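RTX-adhesin (Marinomonas primoryensis, PDB 5IRB) binds its Antarctic bacterium to diatoms and ice, this calcium-binding, multidomain piece probably helping to retain the giant adhesin at the cell surface. Local coordinates at residues 74-85 against 98-108; 110-120 against 134-144. One frame throughout, in Å; residues are numbered along the deposited sequence.

Interaction 1 of 2, residues 74-85 against 98-108; sequences LSADSDRIVDAS and ADSTESFIVKT. With CA (calcium ion), chain H.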
loop_
_atom_site.group_PDB
_atom_site.type_symbol
_atom_site.label_atom_id
_atom_site.label_comp_id
_atom_site.label_asym_id
_atom_site.label_seq_id
_atom_site.Cartn_x
_atom_site.Cartn_y
_atom_site.Cartn_z
ATOM N N LEU A 74 -0.876 22.199 29.135
ATOM C CA LEU A 74 -1.815 22.637 28.110
ATOM C C LEU A 74 -2.428 21.410 27.405
ATOM O O LEU A 74 -3.645 21.310 27.236
ATOM C CB LEU A 74 -1.116 23.554 27.093
ATOM C CG LEU A 74 -0.726 24.973 27.528
ATOM C CD1 LEU A 74 0.274 25.601 26.563
ATOM C CD2 LEU A 74 -1.993 25.814 27.622
ATOM N N SER A 75 -1.589 20.442 27.065
ATOM C CA SER A 75 -2.070 19.265 26.357
ATOM C C SER A 75 -3.043 18.444 27.214
ATOM O O SER A 75 -4.067 17.962 26.719
ATOM C CB SER A 75 -0.878 18.405 25.927
ATOM O OG SER A 75 -1.327 17.207 25.329
ATOM N N ALA A 76 -2.757 18.358 28.509
ATOM C CA ALA A 76 -3.585 17.603 29.449
ATOM C C ALA A 76 -4.825 18.344 29.949
ATOM O O ALA A 76 -5.733 17.710 30.500
ATOM C CB ALA A 76 -2.748 17.164 30.641
ATOM N N ASP A 77 -4.858 19.671 29.801
ATOM C CA ASP A 77 -5.924 20.469 30.421
ATOM C C ASP A 77 -7.288 19.999 29.917
ATOM O O ASP A 77 -7.598 20.108 28.727
ATOM C CB ASP A 77 -5.723 21.970 30.134
ATOM C CG ASP A 77 -6.814 22.847 30.744
ATOM O OD1 ASP A 77 -6.719 23.196 31.958
ATOM O OD2 ASP A 77 -7.775 23.189 29.999
ATOM N N SER A 78 -8.102 19.505 30.847
ATOM C CA SER A 78 -9.322 18.774 30.494
ATOM C C SER A 78 -10.262 19.543 29.567
ATOM O O SER A 78 -10.761 18.968 28.603
ATOM C CB SER A 78 -10.080 18.343 31.747
ATOM O OG SER A 78 -10.060 19.367 32.715
ATOM N N ASP A 79 -10.522 20.825 29.836
ATOM C CA ASP A 79 -11.476 21.517 28.976
ATOM C C ASP A 79 -10.823 22.361 27.889
ATOM O O ASP A 79 -11.522 23.071 27.178
ATOM C CB ASP A 79 -12.436 22.376 29.804
ATOM C CG ASP A 79 -11.724 23.439 30.623
ATOM O OD1 ASP A 79 -10.486 23.478 30.629
ATOM O OD2 ASP A 79 -12.419 24.229 31.275
ATOM N N ARG A 80 -9.504 22.259 27.741
ATOM C CA ARG A 80 -8.774 23.079 26.766
ATOM C C ARG A 80 -9.091 24.571 26.954
ATOM O O ARG A 80 -9.309 25.305 25.991
ATOM C CB ARG A 80 -9.067 22.630 25.322
ATOM C CG ARG A 80 -8.297 21.357 24.871
ATOM C CD ARG A 80 -8.928 20.069 25.366
ATOM N NE ARG A 80 -8.324 18.886 24.736
ATOM C CZ ARG A 80 -7.223 18.271 25.168
ATOM N NH1 ARG A 80 -6.586 18.704 26.251
ATOM N NH2 ARG A 80 -6.755 17.214 24.524
ATOM N N ILE A 81 -9.155 24.988 28.215
ATOM C CA ILE A 81 -9.348 26.402 28.564
ATOM C C ILE A 81 -8.336 26.811 29.610
ATOM O O ILE A 81 -8.190 26.137 30.630
ATOM C CB ILE A 81 -10.761 26.698 29.115
ATOM C CG1 ILE A 81 -11.838 26.397 28.080
ATOM C CG2 ILE A 81 -10.887 28.160 29.546
ATOM C CD1 ILE A 81 -13.197 26.262 28.706
ATOM N N VAL A 82 -7.627 27.899 29.329
ATOM C CA VAL A 82 -6.773 28.547 30.305
ATOM C C VAL A 82 -7.656 29.477 31.165
ATOM O O VAL A 82 -8.316 30.356 30.621
ATOM C CB VAL A 82 -5.662 29.358 29.625
ATOM C CG1 VAL A 82 -4.833 30.106 30.678
ATOM C CG2 VAL A 82 -4.774 28.461 28.763
ATOM N N ASP A 83 -7.668 29.287 32.485
ATOM C CA ASP A 83 -8.320 30.246 33.391
ATOM C C ASP A 83 -7.293 31.252 33.908
ATOM O O ASP A 83 -6.218 30.871 34.376
ATOM C CB ASP A 83 -9.007 29.537 34.571
ATOM C CG ASP A 83 -10.018 28.467 34.127
ATOM O OD1 ASP A 83 -10.882 28.740 33.259
ATOM O OD2 ASP A 83 -9.964 27.341 34.675
ATOM N N ALA A 84 -7.638 32.534 33.853
ATOM C CA ALA A 84 -6.693 33.561 34.254
ATOM C C ALA A 84 -7.343 34.596 35.159
ATOM O O ALA A 84 -8.520 34.904 35.017
ATOM C CB ALA A 84 -6.120 34.236 33.029
ATOM N N SER A 85 -6.569 35.114 36.092
ATOM C CA SER A 85 -7.010 36.289 36.835
ATOM C C SER A 85 -5.851 37.245 37.108
ATOM O O SER A 85 -4.670 36.867 37.017
ATOM C CB SER A 85 -7.700 35.863 38.133
ATOM O OG SER A 85 -6.787 35.217 39.002
ATOM N N ALA A 98 -9.450 41.367 37.881
ATOM C CA ALA A 98 -10.290 40.875 36.781
ATOM C C ALA A 98 -10.015 39.400 36.491
ATOM O O ALA A 98 -9.027 38.858 36.981
ATOM C CB ALA A 98 -10.069 41.708 35.528
ATOM N N ASP A 99 -10.912 38.775 35.719
ATOM C CA ASP A 99 -10.816 37.376 35.310
ATOM C C ASP A 99 -10.796 37.273 33.797
ATOM O O ASP A 99 -11.228 38.182 33.103
ATOM C CB ASP A 99 -12.015 36.539 35.790
ATOM C CG ASP A 99 -12.044 36.334 37.281
ATOM O OD1 ASP A 99 -10.979 36.076 37.881
ATOM O OD2 ASP A 99 -13.153 36.406 37.853
ATOM N N SER A 100 -10.358 36.128 33.284
ATOM C CA SER A 100 -10.461 35.897 31.857
ATOM C C SER A 100 -10.261 34.414 31.573
ATOM O O SER A 100 -9.780 33.662 32.429
ATOM C CB SER A 100 -9.426 36.724 31.095
ATOM O OG SER A 100 -9.670 36.670 29.704
ATOM N N THR A 101 -10.625 34.001 30.372
ATOM C CA THR A 101 -10.358 32.641 29.940
ATOM C C THR A 101 -9.868 32.700 28.506
ATOM O O THR A 101 -10.089 33.698 27.808
ATOM C CB THR A 101 -11.589 31.714 30.025
ATOM O OG1 THR A 101 -12.604 32.211 29.151
ATOM C CG2 THR A 101 -12.133 31.628 31.465
ATOM N N GLU A 102 -9.207 31.614 28.088
ATOM C CA GLU A 102 -8.731 31.429 26.735
ATOM C C GLU A 102 -8.833 29.952 26.375
ATOM O O GLU A 102 -8.197 29.099 26.988
ATOM C CB GLU A 102 -7.280 31.912 26.602
ATOM C CG GLU A 102 -6.762 31.953 25.165
ATOM C CD GLU A 102 -7.540 32.908 24.298
ATOM O OE1 GLU A 102 -8.160 33.835 24.852
ATOM O OE2 GLU A 102 -7.540 32.726 23.060
ATOM N N SER A 103 -9.668 29.661 25.393
ATOM C CA SER A 103 -9.761 28.312 24.857
ATOM C C SER A 103 -8.729 28.090 23.762
ATOM O O SER A 103 -8.224 29.033 23.146
ATOM C CB SER A 103 -11.161 28.038 24.326
ATOM O OG SER A 103 -11.408 28.764 23.140
ATOM N N PHE A 104 -8.379 26.830 23.558
ATOM C CA PHE A 104 -7.391 26.483 22.550
ATOM C C PHE A 104 -7.691 25.078 22.063
ATOM O O PHE A 104 -8.549 24.390 22.623
ATOM C CB PHE A 104 -5.970 26.614 23.097
ATOM C CG PHE A 104 -5.704 25.767 24.294
ATOM C CD1 PHE A 104 -6.081 26.194 25.562
ATOM C CD2 PHE A 104 -5.080 24.541 24.165
ATOM C CE1 PHE A 104 -5.844 25.416 26.667
ATOM C CE2 PHE A 104 -4.840 23.756 25.265
ATOM C CZ PHE A 104 -5.226 24.193 26.525
ATOM N N ILE A 105 -7.009 24.687 20.992
ATOM C CA ILE A 105 -7.141 23.346 20.413
ATOM C C ILE A 105 -5.881 22.515 20.633
ATOM O O ILE A 105 -4.765 23.000 20.433
ATOM C CB ILE A 105 -7.432 23.453 18.918
ATOM C CG1 ILE A 105 -8.735 24.236 18.712
ATOM C CG2 ILE A 105 -7.424 22.058 18.234
ATOM C CD1 ILE A 105 -8.989 24.627 17.284
ATOM N N VAL A 106 -6.061 21.259 21.034
ATOM C CA VAL A 106 -4.946 20.318 21.114
ATOM C C VAL A 106 -5.058 19.279 19.988
ATOM O O VAL A 106 -6.052 18.566 19.890
ATOM C CB VAL A 106 -4.893 19.605 22.470
ATOM C CG1 VAL A 106 -3.723 18.631 22.515
ATOM C CG2 VAL A 106 -4.757 20.631 23.600
ATOM N N LYS A 107 -4.010 19.219 19.170
ATOM C CA LYS A 107 -3.879 18.334 18.010
ATOM C C LYS A 107 -2.450 17.840 17.941
ATOM O O LYS A 107 -1.608 18.457 17.299
ATOM C CB LYS A 107 -4.250 19.075 16.724
ATOM C CG LYS A 107 -4.329 18.208 15.456
ATOM C CD LYS A 107 -5.386 17.124 15.520
ATOM C CE LYS A 107 -5.395 16.305 14.217
ATOM N NZ LYS A 107 -5.629 17.189 13.028
ATOM N N THR A 108 -2.171 16.738 18.625
ATOM C CA THR A 108 -0.802 16.289 18.752
ATOM C C THR A 108 -0.459 15.081 17.880
ATOM O O THR A 108 0.707 14.703 17.793
ATOM C CB THR A 108 -0.511 15.913 20.200
ATOM O OG1 THR A 108 -1.491 14.956 20.614
ATOM C CG2 THR A 108 -0.590 17.149 21.116
HETATM CA CA CA H . -8.809 24.344 32.041
HETATM O O HOH W 1 -9.276 22.331 33.507
HETATM O O HOH W 2 -10.783 25.472 33.000
HETATM O O HOH W 3 -7.635 25.487 33.998
#
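Phe-104 slots its ring between Leu-74, near the end of helix 71-76, and Arg-80, just before strand 81-89. Its CG stands between the backbone N and the carbonyl carbon (chi1 58°), which swings the ring back toward the other segment, into the gap between Leu-74 and Arg-80. Leu-74 CD2 makes a CH-pi contact over one face, 3.8 Å from Phe-104 CZ, and Arg-80 CA and CB lie over the opposite face. A broad, flat side chain suits a slot with two walls. Val-82 CG2 also approaches, 3.8 Å from Phe-104 CE1.

Arg-80 bends at chi2 (80°), laying its guanidinium over Val-106, whose CG2 sits 3.7 Å above the plane. The NH1 group donates to Ser-75 O (2.7 Å) and Asp-77 O, tying the helix end to the type I turn of Asp-77 to Arg-80.

The turn and the residue after it, Ile-81, bind calcium. The carboxylate of Asp-77 is bidentate, through OD1 (2.4 Å from the ion) and OD2; Asp-79 OD1, Ile-81 O and three waters complete the shell. Asp-83 OD2 accepts from two of these waters, a second-shell role. Ile-81 N donates to Asp-77 OD2 (2.9 Å) and, in an Asx turn, to Asp-79 OD1.

Beyond the turn, strands 81-89 and 95-106 form an antiparallel hairpin, Val-82 N donating to Glu-102 O (2.7 Å). Strand 43-50 flanks strand 81-89 on its other side, Ile-21 of strand 20-21 meets Leu-74 and Phe-104, and strand 8-12 packs against Ala-84.

Interaction 2 of 2, residues 110-120 against 134-144; sequences SRATIRVNSIT and ITVSGRVGLDA. With CA (calcium ion), chain F.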
loop_
_atom_site.group_PDB
_atom_site.type_symbol
_atom_site.label_atom_id
_atom_site.label_comp_id
_atom_site.label_asym_id
_atom_site.label_seq_id
_atom_site.Cartn_x
_atom_site.Cartn_y
_atom_site.Cartn_z
ATOM N N SER A 110 -2.092 12.642 14.121
ATOM C CA SER A 110 -3.075 12.420 13.071
ATOM C C SER A 110 -2.914 10.977 12.616
ATOM O O SER A 110 -1.916 10.333 12.933
ATOM C CB SER A 110 -2.910 13.391 11.904
ATOM O OG SER A 110 -3.463 14.660 12.227
ATOM N N ARG A 111 -3.910 10.456 11.916
ATOM C CA ARG A 111 -3.863 9.051 11.512
ATOM C C ARG A 111 -3.865 8.962 10.008
ATOM O O ARG A 111 -4.635 9.645 9.327
ATOM C CB ARG A 111 -5.044 8.269 12.070
ATOM C CG ARG A 111 -5.098 8.234 13.593
ATOM C CD ARG A 111 -6.510 7.893 14.075
ATOM N NE ARG A 111 -6.748 6.483 13.796
ATOM C CZ ARG A 111 -7.915 5.947 13.443
ATOM N NH1 ARG A 111 -9.014 6.698 13.343
ATOM N NH2 ARG A 111 -7.976 4.640 13.210
ATOM N N ALA A 112 -2.998 8.098 9.496
ATOM C CA ALA A 112 -2.875 7.882 8.061
ATOM C C ALA A 112 -2.976 6.389 7.781
ATOM O O ALA A 112 -2.378 5.574 8.489
ATOM C CB ALA A 112 -1.566 8.417 7.548
ATOM N N THR A 113 -3.739 6.033 6.755
ATOM C CA THR A 113 -3.832 4.635 6.366
ATOM C C THR A 113 -3.300 4.465 4.939
ATOM O O THR A 113 -3.225 5.424 4.176
ATOM C CB THR A 113 -5.268 4.099 6.436
ATOM O OG1 THR A 113 -6.113 4.836 5.542
ATOM C CG2 THR A 113 -5.826 4.169 7.878
ATOM N N ILE A 114 -3.016 3.214 4.564
ATOM C CA ILE A 114 -2.592 2.897 3.190
ATOM C C ILE A 114 -3.033 1.464 2.889
ATOM O O ILE A 114 -3.006 0.601 3.764
ATOM C CB ILE A 114 -1.063 3.083 2.998
ATOM C CG1 ILE A 114 -0.640 2.811 1.546
ATOM C CG2 ILE A 114 -0.290 2.244 3.997
ATOM C CD1 ILE A 114 0.746 3.344 1.199
ATOM N N ARG A 115 -3.546 1.251 1.683
ATOM C CA ARG A 115 -3.762 -0.113 1.203
ATOM C C ARG A 115 -3.029 -0.311 -0.139
ATOM O O ARG A 115 -2.793 0.645 -0.894
ATOM C CB ARG A 115 -5.261 -0.418 1.058
ATOM C CG ARG A 115 -5.951 0.389 -0.031
ATOM C CD ARG A 115 -7.467 0.244 -0.014
ATOM N NE ARG A 115 -8.058 0.540 -1.324
ATOM C CZ ARG A 115 -8.943 1.512 -1.569
ATOM N NH1 ARG A 115 -9.412 1.679 -2.803
ATOM N NH2 ARG A 115 -9.372 2.308 -0.593
ATOM N N VAL A 116 -2.683 -1.564 -0.417
ATOM C CA VAL A 116 -2.034 -1.967 -1.658
ATOM C C VAL A 116 -2.902 -2.998 -2.382
ATOM O O VAL A 116 -3.333 -3.988 -1.785
ATOM C CB VAL A 116 -0.637 -2.548 -1.407
ATOM C CG1 VAL A 116 0.032 -2.951 -2.729
ATOM C CG2 VAL A 116 0.223 -1.535 -0.670
ATOM N N ASN A 117 -3.191 -2.705 -3.649
ATOM C CA ASN A 117 -3.968 -3.572 -4.517
ATOM C C ASN A 117 -3.228 -4.881 -4.831
ATOM O O ASN A 117 -2.048 -5.036 -4.513
ATOM C CB ASN A 117 -4.295 -2.843 -5.833
ATOM C CG ASN A 117 -5.110 -1.573 -5.620
ATOM O OD1 ASN A 117 -6.075 -1.555 -4.858
ATOM N ND2 ASN A 117 -4.722 -0.505 -6.305
ATOM N N SER A 118 -3.898 -5.795 -5.512
ATOM C CA SER A 118 -3.224 -7.034 -5.897
ATOM C C SER A 118 -2.041 -6.772 -6.851
ATOM O O SER A 118 -2.029 -5.797 -7.622
ATOM C CB SER A 118 -4.252 -8.004 -6.503
ATOM O OG SER A 118 -4.675 -7.546 -7.776
ATOM N N ILE A 119 -0.999 -7.597 -6.692
ATOM C CA ILE A 119 0.187 -7.639 -7.565
ATOM C C ILE A 119 -0.137 -8.370 -8.877
ATOM O O ILE A 119 -0.153 -9.588 -8.912
ATOM C CB ILE A 119 1.385 -8.306 -6.848
ATOM C CG1 ILE A 119 1.654 -7.635 -5.489
ATOM C CG2 ILE A 119 2.647 -8.264 -7.720
ATOM C CD1 ILE A 119 1.844 -6.093 -5.521
ATOM N N THR A 120 -0.479 -7.609 -9.913
ATOM C CA THR A 120 -1.089 -8.089 -11.144
ATOM C C THR A 120 -2.487 -8.609 -10.828
ATOM O O THR A 120 -2.900 -8.652 -9.672
ATOM C CB THR A 120 -0.279 -9.211 -11.894
ATOM O OG1 THR A 120 -0.544 -10.463 -11.261
ATOM C CG2 THR A 120 1.222 -8.933 -11.891
ATOM N N ILE A 134 5.858 -4.308 -13.568
ATOM C CA ILE A 134 4.555 -4.525 -12.955
ATOM C C ILE A 134 4.140 -3.296 -12.113
ATOM O O ILE A 134 4.928 -2.801 -11.313
ATOM C CB ILE A 134 4.566 -5.765 -12.058
ATOM C CG1 ILE A 134 4.807 -7.037 -12.879
ATOM C CG2 ILE A 134 3.276 -5.903 -11.298
ATOM C CD1 ILE A 134 5.188 -8.210 -12.001
ATOM N N THR A 135 2.920 -2.813 -12.330
ATOM C CA THR A 135 2.367 -1.697 -11.564
ATOM C C THR A 135 1.992 -2.092 -10.139
ATOM O O THR A 135 1.192 -3.017 -9.923
ATOM C CB THR A 135 1.091 -1.132 -12.204
ATOM O OG1 THR A 135 1.362 -0.673 -13.526
ATOM C CG2 THR A 135 0.550 0.052 -11.345
ATOM N N VAL A 136 2.556 -1.391 -9.161
ATOM C CA VAL A 136 2.096 -1.554 -7.792
ATOM C C VAL A 136 1.300 -0.315 -7.447
ATOM O O VAL A 136 1.792 0.805 -7.589
ATOM C CB VAL A 136 3.262 -1.739 -6.806
ATOM C CG1 VAL A 136 2.731 -1.885 -5.379
ATOM C CG2 VAL A 136 4.076 -2.979 -7.192
ATOM N N SER A 137 0.059 -0.504 -7.007
ATOM C CA SER A 137 -0.828 0.632 -6.783
ATOM C C SER A 137 -1.659 0.430 -5.522
ATOM O O SER A 137 -1.698 -0.659 -4.940
ATOM C CB SER A 137 -1.732 0.861 -8.007
ATOM O OG SER A 137 -2.709 -0.180 -8.143
ATOM N N GLY A 138 -2.332 1.490 -5.106
ATOM C CA GLY A 138 -3.104 1.451 -3.883
ATOM C C GLY A 138 -3.756 2.789 -3.662
ATOM O O GLY A 138 -3.848 3.596 -4.584
ATOM N N ARG A 139 -4.233 3.014 -2.439
ATOM C CA ARG A 139 -4.823 4.294 -2.088
ATOM C C ARG A 139 -4.359 4.626 -0.674
ATOM O O ARG A 139 -3.888 3.751 0.033
ATOM C CB ARG A 139 -6.349 4.226 -2.203
ATOM C CG ARG A 139 -7.047 5.593 -2.280
ATOM C CD ARG A 139 -8.535 5.439 -2.006
ATOM N NE ARG A 139 -9.269 6.708 -1.998
ATOM C CZ ARG A 139 -9.265 7.588 -0.988
ATOM N NH1 ARG A 139 -8.528 7.353 0.095
ATOM N NH2 ARG A 139 -9.987 8.718 -1.061
ATOM N N VAL A 140 -4.478 5.882 -0.258
ATOM C CA VAL A 140 -4.210 6.234 1.141
ATOM C C VAL A 140 -5.505 6.763 1.757
ATOM O O VAL A 140 -6.443 7.123 1.035
ATOM C CB VAL A 140 -3.062 7.257 1.282
ATOM C CG1 VAL A 140 -1.746 6.666 0.775
ATOM C CG2 VAL A 140 -3.373 8.522 0.527
ATOM N N GLY A 141 -5.621 6.729 3.082
ATOM C CA GLY A 141 -6.857 7.185 3.695
ATOM C C GLY A 141 -6.667 8.008 4.955
ATOM O O GLY A 141 -5.538 8.302 5.351
ATOM N N LEU A 142 -7.785 8.288 5.619
ATOM C CA LEU A 142 -7.856 9.145 6.797
ATOM C C LEU A 142 -7.150 10.477 6.529
ATOM O O LEU A 142 -7.534 11.181 5.596
ATOM C CB LEU A 142 -7.270 8.435 8.018
ATOM C CG LEU A 142 -8.072 7.180 8.412
ATOM C CD1 LEU A 142 -7.636 6.648 9.767
ATOM C CD2 LEU A 142 -9.606 7.397 8.377
ATOM N N ASP A 143 -6.160 10.830 7.348
ATOM C CA ASP A 143 -5.485 12.128 7.237
ATOM C C ASP A 143 -4.336 12.193 6.235
ATOM O O ASP A 143 -3.745 13.247 6.067
ATOM C CB ASP A 143 -4.988 12.590 8.615
ATOM C CG ASP A 143 -6.130 12.911 9.580
ATOM O OD1 ASP A 143 -7.186 13.436 9.131
ATOM O OD2 ASP A 143 -6.000 12.546 10.779
ATOM N N ALA A 144 -4.012 11.074 5.584
ATOM C CA ALA A 144 -3.044 11.066 4.484
ATOM C C ALA A 144 -3.537 11.962 3.342
ATOM O O ALA A 144 -4.737 12.146 3.176
ATOM C CB ALA A 144 -2.811 9.619 3.984
HETATM CA CA CA F . -0.366 -12.581 -12.428
HETATM O O HOH W 4 -4.915 2.678 -6.883
HETATM O O HOH W 5 -0.655 -3.361 -6.616
HETATM O O HOH W 6 -0.333 -4.897 -10.949
HETATM O O HOH W 7 -1.776 -11.907 -13.639
HETATM O O HOH W 8 -0.646 -14.992 -13.155
#
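Ile-114 and Val-140, Val-116 and Gly-138 face each other as non-hydrogen-bonded pairs of antiparallel strands 112-116 and 133-142, which belong to a three-stranded sheet of what is probably an Ig-like beta-sandwich.

Backbone bonds join the alternate pairs, Thr-113 with Gly-141 and Arg-115 with Arg-139. Glycine permits close passage: Gly-138 CA lies 3.1 Å from Arg-115 O, and Thr-113 OG1 comes equally near Gly-141 CA. The type II' turn from Gly-141 to Ala-144 adds a second donor, Ala-144 N, to Gly-141 O, opposite Thr-113 N.

Polar side chains secure both ends. Asp-143 OD2 receives Arg-111 N (3.2 Å) on its anti side, while Asp-143 N donates to Arg-111 O. Asn-117, with CG beside its own N (chi1 -60°), points ND2 at Ser-137 OG, 2.7 Å away and in the amide plane; an amide suits this place, since it can also donate to a water that donates to Gly-138 O.

Two arginines lay the flat face of the guanidinium on aliphatic carbons of the opposite strand. Leu-142 CD1 sits 3.7 Å above that of Arg-111. Arg-139 CB lies over that of Arg-115 and Arg-139 CD comes within 3.5 Å of Arg-115 NH2, while the Arg-139 head runs on past it.

Apolar contacts turn to the other face: Val-116 CG1 meets Val-136 CG1 at 3.9 Å, and beta-branched Ile-114 and Val-140 pack together beside Val-188 of strand 183-191. Past the strand, Thr-120 presents two different branches, CG2 resting 3.7 Å from Ile-134 CG2 and OG1 binding calcium at 2.4 Å.

Interaction 1 closes just before interaction 2 opens, so the chain passes from strand 95-106 of one domain to strand 112-116 of the next through a short linker, the contact centres lying about 38 Å apart. The two segment pairs touch nowhere else, yet both reach Asp-192 of the second domain: the Lys-107 side chain packs on it, and Ser-110 OG hydrogen-bonds to it. Each contact holds its own calcium, 58.4 Å from the other. The ion of interaction 1 draws all its protein ligands from 74-85; that of interaction 2 takes Thr-120 together with Asp-122, Val-124 and Glu-129, which lie in the sequence between 110-120 and 134-144. Bound calcium probably stiffens such extended, end-to-end domains.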